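Local coordinates for CalS10 (Micromonospora echinospora, PDB 6UK5), which is an amino pentose methyltransferase of calicheamicin biosynthesis that binds S-adenosylmethionine, its probable methyl donor, at residues E40-A45 / A73-H78; A28-R31 / S36-D39; W156-R161 / S185-R190. All coordinates share one frame; numbering follows the deposited sequence.

Overall arrangement
The three contacts follow one another along the chain, and only interaction 2 of the three touches the cofactor: its Trp37 holds the S-adenosylmethionine carboxylate. Interaction 1 uses the same helix, 37-51, a little farther on; the two centres are 15 Å apart, and the side chain of Phe76 stays about 14 Å from the cofactor. Interaction 3 belongs to the antiparallel part of the protein, across the chain's centre from interaction 1, with 30 Å between their centres. It lies 22 Å from interaction 2, centre to centre.

Interaction 1. Residues E40-A45 / A73-H78; sequences EAADVA and ATRFPH
Helix 37-51 and the loop after helix 67-73 come closest at Ala45 and Arg75, whose CA atoms lie 7.0 Å apart, and no hydrogen bond crosses between 40-45 and 73-78. The loop leads into strand 78-83 of the parallel core, so the contact packs a helix-to-strand connection of the Rossmann-like methyltransferase fold against the helix that carries Trp37 at its start. The principle illustrated is that a small residue on a helix can accept two large neighbours at once. Ala45 points its CB toward the loop, and that single methyl meets both Arg75 and Phe76. It stands 3.7 Å above one face of the Arg75 guanidinium, offset toward the rim. Bends at chi2 (-71°) and chi3 (-53°) bring the guanidinium across to the side of the helix at Ala42 and Ala45. Arg75 NH1 then sits beside Ala42, 3.6 Å from Ala42 O at an oblique angle and 4.0 Å from Ala42 CB, a proximity and not a bond. The charge of Arg75 is met by Asp46, one residue beyond the segment on the same helix, which takes NH2 in a salt bridge. An alanine in place of Arg75 is likely to leave Asp46 without its charged mate and the methyl of Ala45 without the flat group above it. Phe76 is buried, and its ring also rests on Ile48 and Arg49, one turn farther along helix 37-51. Phe76 CE1 approaches Ala45 CB obliquely at 3.8 Å.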
loop_
_atom_site.group_PDB
_atom_site.type_symbol
_atom_site.label_atom_id
_atom_site.label_comp_id
_atom_site.label_asym_id
_atom_site.label_seq_id
_atom_site.Cartn_x
_atom_site.Cartn_y
_atom_site.Cartn_z
ATOM N N GLU A 40 5.115 8.527 -24.713
ATOM C CA GLU A 40 6.122 9.580 -24.644
ATOM C C GLU A 40 7.226 9.345 -25.667
ATOM O O GLU A 40 7.556 10.237 -26.459
ATOM C CB GLU A 40 6.693 9.659 -23.229
ATOM C CG GLU A 40 5.686 10.165 -22.201
ATOM C CD GLU A 40 6.196 10.063 -20.777
ATOM O OE1 GLU A 40 7.425 9.938 -20.597
ATOM O OE2 GLU A 40 5.368 10.101 -19.839
ATOM N N ALA A 41 7.808 8.144 -25.670
ATOM C CA ALA A 41 8.866 7.844 -26.630
ATOM C C ALA A 41 8.366 8.004 -28.061
ATOM O O ALA A 41 9.080 8.531 -28.923
ATOM C CB ALA A 41 9.395 6.428 -26.403
ATOM N N ALA A 42 7.139 7.553 -28.331
ATOM C CA ALA A 42 6.577 7.682 -29.672
ATOM C C ALA A 42 6.463 9.145 -30.081
ATOM O O ALA A 42 6.867 9.528 -31.186
ATOM C CB ALA A 42 5.209 7.000 -29.729
ATOM N N ASP A 43 5.901 9.981 -29.203
ATOM C CA ASP A 43 5.800 11.406 -29.501
ATOM C C ASP A 43 7.180 12.018 -29.704
ATOM O O ASP A 43 7.397 12.786 -30.650
ATOM C CB ASP A 43 5.058 12.123 -28.375
ATOM C CG ASP A 43 4.989 13.621 -28.584
ATOM O OD1 ASP A 43 5.148 14.074 -29.737
ATOM O OD2 ASP A 43 4.788 14.349 -27.592
ATOM N N VAL A 44 8.127 11.686 -28.824
ATOM C CA VAL A 44 9.488 12.191 -28.972
ATOM C C VAL A 44 10.060 11.765 -30.317
ATOM O O VAL A 44 10.714 12.553 -31.011
ATOM C CB VAL A 44 10.368 11.707 -27.804
ATOM C CG1 VAL A 44 11.836 12.020 -28.067
ATOM C CG2 VAL A 44 9.909 12.327 -26.495
ATOM N N ALA A 45 9.821 10.510 -30.707
ATOM C CA ALA A 45 10.343 10.018 -31.978
ATOM C C ALA A 45 9.761 10.790 -33.155
ATOM O O ALA A 45 10.482 11.137 -34.097
ATOM C CB ALA A 45 10.046 8.525 -32.115
ATOM N N ALA A 73 13.743 1.889 -29.856
ATOM C CA ALA A 73 14.382 0.880 -30.696
ATOM C C ALA A 73 13.480 0.451 -31.845
ATOM O O ALA A 73 13.968 0.161 -32.944
ATOM C CB ALA A 73 14.775 -0.336 -29.852
ATOM N N THR A 74 12.165 0.411 -31.618
ATOM C CA THR A 74 11.219 0.095 -32.681
ATOM C C THR A 74 11.122 1.201 -33.724
ATOM O O THR A 74 10.515 0.984 -34.778
ATOM C CB THR A 74 9.823 -0.156 -32.104
ATOM O OG1 THR A 74 9.185 1.099 -31.830
ATOM C CG2 THR A 74 9.902 -0.971 -30.816
ATOM N N ARG A 75 11.705 2.370 -33.457
ATOM C CA ARG A 75 11.550 3.544 -34.302
ATOM C C ARG A 75 12.852 4.026 -34.928
ATOM O O ARG A 75 12.800 4.722 -35.948
ATOM C CB ARG A 75 10.925 4.689 -33.486
ATOM C CG ARG A 75 9.549 4.343 -32.910
ATOM C CD ARG A 75 8.464 4.274 -33.976
ATOM N NE ARG A 75 8.412 5.491 -34.781
ATOM C CZ ARG A 75 7.721 6.578 -34.450
ATOM N NH1 ARG A 75 7.010 6.610 -33.329
ATOM N NH2 ARG A 75 7.737 7.639 -35.241
ATOM N N PHE A 76 14.006 3.686 -34.355
ATOM C CA PHE A 76 15.305 4.085 -34.876
ATOM C C PHE A 76 16.192 2.859 -35.062
ATOM O O PHE A 76 16.224 1.978 -34.192
ATOM C CB PHE A 76 15.990 5.094 -33.940
ATOM C CG PHE A 76 15.220 6.375 -33.762
ATOM C CD1 PHE A 76 14.478 6.609 -32.617
ATOM C CD2 PHE A 76 15.233 7.345 -34.752
ATOM C CE1 PHE A 76 13.773 7.787 -32.463
ATOM C CE2 PHE A 76 14.528 8.521 -34.599
ATOM C CZ PHE A 76 13.799 8.741 -33.457
ATOM N N PRO A 77 16.921 2.767 -36.191
ATOM C CA PRO A 77 17.783 1.598 -36.424
ATOM C C PRO A 77 18.744 1.309 -35.283
ATOM O O PRO A 77 18.745 0.202 -34.738
ATOM C CB PRO A 77 18.546 1.974 -37.703
ATOM C CG PRO A 77 17.680 2.966 -38.386
ATOM C CD PRO A 77 17.001 3.739 -37.298
ATOM N N HIS A 78 19.559 2.291 -34.910
ATOM C CA HIS A 78 20.554 2.134 -33.856
ATOM C C HIS A 78 20.170 3.003 -32.669
ATOM O O HIS A 78 19.840 4.183 -32.829
ATOM C CB HIS A 78 21.960 2.483 -34.348
ATOM C CG HIS A 78 23.033 2.195 -33.344
ATOM N ND1 HIS A 78 24.244 2.854 -33.338
ATOM C CD2 HIS A 78 23.054 1.361 -32.277
ATOM C CE1 HIS A 78 24.980 2.409 -32.336
ATOM N NE2 HIS A 78 24.280 1.507 -31.672
#

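Interaction 2. Residues A28-R31 / S36-D39; sequences AAYR and SWHD. With SAM (S-adenosylmethionine), chain D.
At the edge of the Trp37 indole, near the ring plane, lies the carboxylate oxygen O of S-adenosylmethionine, while the benzo side of the same ring reaches Tyr30 and Arg31. One face of the Arg31 guanidinium is turned to the indole, with Trp37 CZ3 4.1 Å above its centre. The match is not a parallel stack: the two planes are 53° apart and the side chains cross at about a right angle. Arg31 NH1 comes within 3.6 Å of Trp37 CE3, and a bend at chi3 (-87°) turns the guanidinium face to the benzo end of the indole. Arg31 NH2 pairs with Glu27 in a salt bridge. Tyr30 contributes its CB, 3.6 Å from Trp37 CH2. In this way the end of helix 20-32 packs on the first turn of helix 37-51, which borders the cofactor site of the Rossmann-like domain. Ser36 is the N-cap of that second helix, its OG accepting from Asp39 N at 2.9 Å. The indole also meets His68 edge-to-face and Lys35 in a cation-pi contact. Trp37 NE1 donates to SAM O over 2.8 Å (N-H...O angle 162°), and Tyr26, Glu83, Asp105 and Met106 are also hydrogen-bonded to the cofactor.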
loop_
_atom_site.group_PDB
_atom_site.type_symbol
_atom_site.label_atom_id
_atom_site.label_comp_id
_atom_site.label_asym_id
_atom_site.label_seq_id
_atom_site.Cartn_x
_atom_site.Cartn_y
_atom_site.Cartn_z
ATOM N N ALA A 28 6.420 0.022 -12.007
ATOM C CA ALA A 28 5.085 -0.309 -11.524
ATOM C C ALA A 28 4.355 0.906 -10.967
ATOM O O ALA A 28 3.155 1.083 -11.210
ATOM C CB ALA A 28 5.186 -1.394 -10.449
ATOM N N ALA A 29 5.055 1.755 -10.219
ATOM C CA ALA A 29 4.387 2.875 -9.565
ATOM C C ALA A 29 3.886 3.898 -10.577
ATOM O O ALA A 29 2.706 4.269 -10.569
ATOM C CB ALA A 29 5.339 3.537 -8.566
ATOM N N TYR A 30 4.768 4.365 -11.458
ATOM C CA TYR A 30 4.393 5.441 -12.368
ATOM C C TYR A 30 3.412 4.969 -13.433
ATOM O O TYR A 30 2.594 5.764 -13.911
ATOM C CB TYR A 30 5.658 6.025 -12.989
ATOM C CG TYR A 30 6.516 6.716 -11.954
ATOM C CD1 TYR A 30 6.158 7.952 -11.430
ATOM C CD2 TYR A 30 7.670 6.111 -11.472
ATOM C CE1 TYR A 30 6.939 8.575 -10.471
ATOM C CE2 TYR A 30 8.456 6.724 -10.515
ATOM C CZ TYR A 30 8.086 7.955 -10.016
ATOM O OH TYR A 30 8.868 8.566 -9.060
ATOM N N ARG A 31 3.473 3.692 -13.820
ATOM C CA ARG A 31 2.466 3.152 -14.728
ATOM C C ARG A 31 1.097 3.096 -14.060
ATOM O O ARG A 31 0.080 3.401 -14.693
ATOM C CB ARG A 31 2.880 1.766 -15.223
ATOM C CG ARG A 31 3.340 1.751 -16.676
ATOM C CD ARG A 31 3.559 0.336 -17.198
ATOM N NE ARG A 31 4.905 -0.157 -16.921
ATOM C CZ ARG A 31 5.958 0.039 -17.711
ATOM N NH1 ARG A 31 5.837 0.728 -18.840
ATOM N NH2 ARG A 31 7.140 -0.453 -17.370
ATOM N N SER A 36 2.777 6.538 -19.466
ATOM C CA SER A 36 3.022 5.654 -20.601
ATOM C C SER A 36 4.352 6.069 -21.218
ATOM O O SER A 36 4.412 7.025 -21.998
ATOM C CB SER A 36 1.880 5.727 -21.611
ATOM O OG SER A 36 2.286 5.238 -22.876
ATOM N N TRP A 37 5.420 5.350 -20.864
ATOM C CA TRP A 37 6.703 5.578 -21.518
ATOM C C TRP A 37 6.585 5.390 -23.023
ATOM O O TRP A 37 7.303 6.040 -23.793
ATOM C CB TRP A 37 7.764 4.626 -20.967
ATOM C CG TRP A 37 8.420 5.064 -19.692
ATOM C CD1 TRP A 37 9.565 5.794 -19.576
ATOM C CD2 TRP A 37 7.999 4.762 -18.355
ATOM N NE1 TRP A 37 9.873 5.983 -18.251
ATOM C CE2 TRP A 37 8.930 5.359 -17.481
ATOM C CE3 TRP A 37 6.923 4.053 -17.812
ATOM C CZ2 TRP A 37 8.816 5.269 -16.095
ATOM C CZ3 TRP A 37 6.812 3.966 -16.434
ATOM C CH2 TRP A 37 7.753 4.570 -15.592
ATOM N N HIS A 38 5.689 4.501 -23.459
ATOM C CA HIS A 38 5.551 4.219 -24.882
ATOM C C HIS A 38 5.027 5.433 -25.640
ATOM O O HIS A 38 5.593 5.826 -26.667
ATOM C CB HIS A 38 4.622 3.025 -25.094
ATOM C CG HIS A 38 4.133 2.893 -26.502
ATOM N ND1 HIS A 38 4.903 2.354 -27.511
ATOM C CD2 HIS A 38 2.959 3.250 -27.074
ATOM C CE1 HIS A 38 4.219 2.375 -28.641
ATOM N NE2 HIS A 38 3.037 2.914 -28.404
ATOM N N ASP A 39 3.940 6.035 -25.154
ATOM C CA ASP A 39 3.391 7.206 -25.830
ATOM C C ASP A 39 4.383 8.362 -25.816
ATOM O O ASP A 39 4.493 9.109 -26.796
ATOM C CB ASP A 39 2.073 7.622 -25.178
ATOM C CG ASP A 39 0.964 6.606 -25.403
ATOM O OD1 ASP A 39 1.072 5.804 -26.357
ATOM O OD2 ASP A 39 -0.017 6.615 -24.626
HETATM N N SAM D . 14.623 7.980 -18.782
HETATM C CA SAM D . 14.369 7.444 -17.483
HETATM C C SAM D . 12.892 6.972 -17.318
HETATM O O SAM D . 11.978 7.737 -17.718
HETATM O OXT SAM D . 12.731 5.856 -16.786
HETATM C CB SAM D . 14.708 8.489 -16.411
HETATM C CG SAM D . 14.924 7.757 -15.098
HETATM S SD SAM D . 14.747 9.017 -13.816
HETATM C CE SAM D . 14.377 7.996 -12.399
HETATM C "C5'" SAM D . 16.436 9.595 -13.394
HETATM C "C4'" SAM D . 17.630 8.715 -13.784
HETATM O "O4'" SAM D . 18.789 9.554 -13.935
HETATM C "C3'" SAM D . 17.996 7.643 -12.753
HETATM O "O3'" SAM D . 17.713 6.340 -13.254
HETATM C "C2'" SAM D . 19.510 7.819 -12.524
HETATM O "O2'" SAM D . 20.209 6.583 -12.628
HETATM C "C1'" SAM D . 19.928 8.784 -13.634
HETATM N N9 SAM D . 21.008 9.694 -13.272
HETATM C C8 SAM D . 21.024 10.608 -12.249
HETATM N N7 SAM D . 22.103 11.349 -12.212
HETATM C C5 SAM D . 22.849 10.900 -13.288
HETATM C C6 SAM D . 24.095 11.293 -13.813
HETATM N N6 SAM D . 24.866 12.239 -13.269
HETATM N N1 SAM D . 24.536 10.666 -14.925
HETATM C C2 SAM D . 23.780 9.704 -15.462
HETATM N N3 SAM D . 22.599 9.239 -15.051
HETATM C C4 SAM D . 22.186 9.882 -13.954
#

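Interaction 3. Residues W156-R161 / S185-R190; sequences WWFPER and STRQGR
Phe158 and Arg187 carry this contact through stacking, a textbook case of an arginine laid flat on an aromatic ring. The guanidinium and ring planes differ by 4°, with centres 3.8 Å apart, and Arg187 CZ lies over the ring face in cation-pi geometry. A CH-pi contact joins it: Arg187 CD sits 3.5 Å from the Phe158 ring centroid, 13° off the normal. The extended chain, with CG anti to the backbone N (chi1 173°), slides its aliphatic part and NE across the same face. By ordinary packing, the far end of the ring meets the turn that follows the strand: Phe158 CZ lies 3.4 Å from Gly189 O, obliquely, and Arg190 CA comes up at the ring edge. Polar bonding is slight across the contact. A water may link Trp156 NE1, weakly, to Arg190 O, while Arg187 NH1 gives its hydrogen bond to Phe162 O, outside the two segments, and Arg190 NH2 pairs with Glu222. This surface contact fastens the loop between strands 149-153 and 165-174 to the end of strand 177-188; that strand lies between 165-174 and 191-202 in the antiparallel part of its sheet, and Thr192 of strand 191-202 touches both Trp156 and Phe158.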
loop_
_atom_site.group_PDB
_atom_site.type_symbol
_atom_site.label_atom_id
_atom_site.label_comp_id
_atom_site.label_asym_id
_atom_site.label_seq_id
_atom_site.Cartn_x
_atom_site.Cartn_y
_atom_site.Cartn_z
ATOM N N TRP A 156 12.212 19.680 -15.127
ATOM C CA TRP A 156 11.362 19.765 -13.950
ATOM C C TRP A 156 10.835 21.180 -13.761
ATOM O O TRP A 156 11.586 22.156 -13.866
ATOM C CB TRP A 156 12.147 19.325 -12.711
ATOM C CG TRP A 156 11.427 19.514 -11.405
ATOM C CD1 TRP A 156 11.844 20.281 -10.353
ATOM C CD2 TRP A 156 10.174 18.939 -11.009
ATOM N NE1 TRP A 156 10.932 20.216 -9.329
ATOM C CE2 TRP A 156 9.897 19.400 -9.705
ATOM C CE3 TRP A 156 9.260 18.079 -11.626
ATOM C CZ2 TRP A 156 8.746 19.031 -9.009
ATOM C CZ3 TRP A 156 8.116 17.714 -10.932
ATOM C CH2 TRP A 156 7.869 18.191 -9.639
ATOM N N TRP A 157 9.539 21.281 -13.481
ATOM C CA TRP A 157 8.897 22.521 -13.083
ATOM C C TRP A 157 8.071 22.182 -11.848
ATOM O O TRP A 157 7.766 21.014 -11.595
ATOM C CB TRP A 157 7.985 23.135 -14.156
ATOM C CG TRP A 157 8.612 23.445 -15.492
ATOM C CD1 TRP A 157 8.220 22.959 -16.708
ATOM C CD2 TRP A 157 9.752 24.281 -15.745
ATOM N NE1 TRP A 157 9.023 23.466 -17.702
ATOM C CE2 TRP A 157 9.977 24.270 -17.137
ATOM C CE3 TRP A 157 10.600 25.040 -14.932
ATOM C CZ2 TRP A 157 11.013 24.989 -17.732
ATOM C CZ3 TRP A 157 11.628 25.752 -15.525
ATOM C CH2 TRP A 157 11.826 25.722 -16.911
ATOM N N PHE A 158 7.698 23.187 -11.082
ATOM C CA PHE A 158 6.844 22.880 -9.944
ATOM C C PHE A 158 5.393 22.752 -10.400
ATOM O O PHE A 158 4.880 23.658 -11.062
ATOM C CB PHE A 158 6.945 23.968 -8.877
ATOM C CG PHE A 158 8.289 24.056 -8.217
ATOM C CD1 PHE A 158 8.799 22.975 -7.519
ATOM C CD2 PHE A 158 9.030 25.226 -8.265
ATOM C CE1 PHE A 158 10.029 23.051 -6.897
ATOM C CE2 PHE A 158 10.262 25.308 -7.643
ATOM C CZ PHE A 158 10.761 24.220 -6.958
ATOM N N PRO A 159 4.713 21.648 -10.084
ATOM C CA PRO A 159 3.266 21.591 -10.308
ATOM C C PRO A 159 2.597 22.843 -9.759
ATOM O O PRO A 159 3.081 23.465 -8.809
ATOM C CB PRO A 159 2.841 20.329 -9.555
ATOM C CG PRO A 159 4.030 19.433 -9.681
ATOM C CD PRO A 159 5.255 20.330 -9.700
ATOM N N GLU A 160 1.461 23.207 -10.353
ATOM C CA GLU A 160 0.789 24.424 -9.920
ATOM C C GLU A 160 0.400 24.345 -8.450
ATOM O O GLU A 160 0.427 25.360 -7.742
ATOM C CB GLU A 160 -0.453 24.678 -10.771
ATOM C CG GLU A 160 -1.032 26.071 -10.583
ATOM C CD GLU A 160 -2.380 26.249 -11.256
ATOM O OE1 GLU A 160 -3.048 27.264 -10.951
ATOM O OE2 GLU A 160 -2.763 25.390 -12.087
ATOM N N ARG A 161 0.035 23.154 -7.974
ATOM C CA ARG A 161 -0.436 22.986 -6.608
ATOM C C ARG A 161 0.687 22.746 -5.611
ATOM O O ARG A 161 0.497 23.000 -4.416
ATOM C CB ARG A 161 -1.413 21.807 -6.525
ATOM C CG ARG A 161 -2.855 22.191 -6.237
ATOM C CD ARG A 161 -3.717 20.958 -6.009
ATOM N NE ARG A 161 -4.345 20.963 -4.690
ATOM C CZ ARG A 161 -5.153 20.007 -4.241
ATOM N NH1 ARG A 161 -5.438 18.957 -5.000
ATOM N NH2 ARG A 161 -5.675 20.097 -3.026
ATOM N N SER A 185 7.255 14.955 -0.445
ATOM C CA SER A 185 8.140 15.920 -1.078
ATOM C C SER A 185 7.864 17.300 -0.505
ATOM O O SER A 185 6.702 17.693 -0.354
ATOM C CB SER A 185 7.970 15.942 -2.598
ATOM O OG SER A 185 7.869 14.631 -3.122
ATOM N N THR A 186 8.926 18.023 -0.179
ATOM C CA THR A 186 8.818 19.394 0.287
ATOM C C THR A 186 9.669 20.271 -0.617
ATOM O O THR A 186 10.658 19.819 -1.199
ATOM C CB THR A 186 9.272 19.537 1.746
ATOM O OG1 THR A 186 10.644 19.143 1.870
ATOM C CG2 THR A 186 8.411 18.675 2.655
ATOM N N ARG A 187 9.271 21.530 -0.733
ATOM C CA ARG A 187 9.901 22.472 -1.641
ATOM C C ARG A 187 10.494 23.627 -0.852
ATOM O O ARG A 187 9.885 24.116 0.105
ATOM C CB ARG A 187 8.859 22.974 -2.646
ATOM C CG ARG A 187 9.306 24.080 -3.572
ATOM C CD ARG A 187 8.118 24.558 -4.397
ATOM N NE ARG A 187 8.302 25.915 -4.902
ATOM C CZ ARG A 187 7.398 26.575 -5.616
ATOM N NH1 ARG A 187 6.239 26.008 -5.918
ATOM N NH2 ARG A 187 7.654 27.807 -6.030
ATOM N N GLN A 188 11.688 24.058 -1.256
ATOM C CA GLN A 188 12.288 25.263 -0.691
ATOM C C GLN A 188 13.284 25.805 -1.711
ATOM O O GLN A 188 14.306 25.163 -1.971
ATOM C CB GLN A 188 12.956 24.963 0.646
ATOM C CG GLN A 188 13.604 26.178 1.302
ATOM C CD GLN A 188 14.585 25.829 2.413
ATOM O OE1 GLN A 188 15.282 26.706 2.923
ATOM N NE2 GLN A 188 14.642 24.557 2.793
ATOM N N GLY A 189 12.984 26.954 -2.297
ATOM C CA GLY A 189 13.821 27.463 -3.372
ATOM C C GLY A 189 13.569 26.683 -4.638
ATOM O O GLY A 189 12.419 26.452 -5.017
ATOM N N ARG A 190 14.644 26.266 -5.295
ATOM C CA ARG A 190 14.562 25.386 -6.454
ATOM C C ARG A 190 14.694 23.913 -6.096
ATOM O O ARG A 190 14.666 23.068 -6.997
ATOM C CB ARG A 190 15.629 25.773 -7.492
ATOM C CG ARG A 190 17.002 26.060 -6.904
ATOM C CD ARG A 190 18.076 26.365 -7.949
ATOM N NE ARG A 190 17.651 27.354 -8.936
ATOM C CZ ARG A 190 18.473 28.171 -9.592
ATOM N NH1 ARG A 190 19.776 28.171 -9.334
ATOM N NH2 ARG A 190 17.987 29.016 -10.491
HETATM O O HOH W 1 13.037 21.182 -7.316
#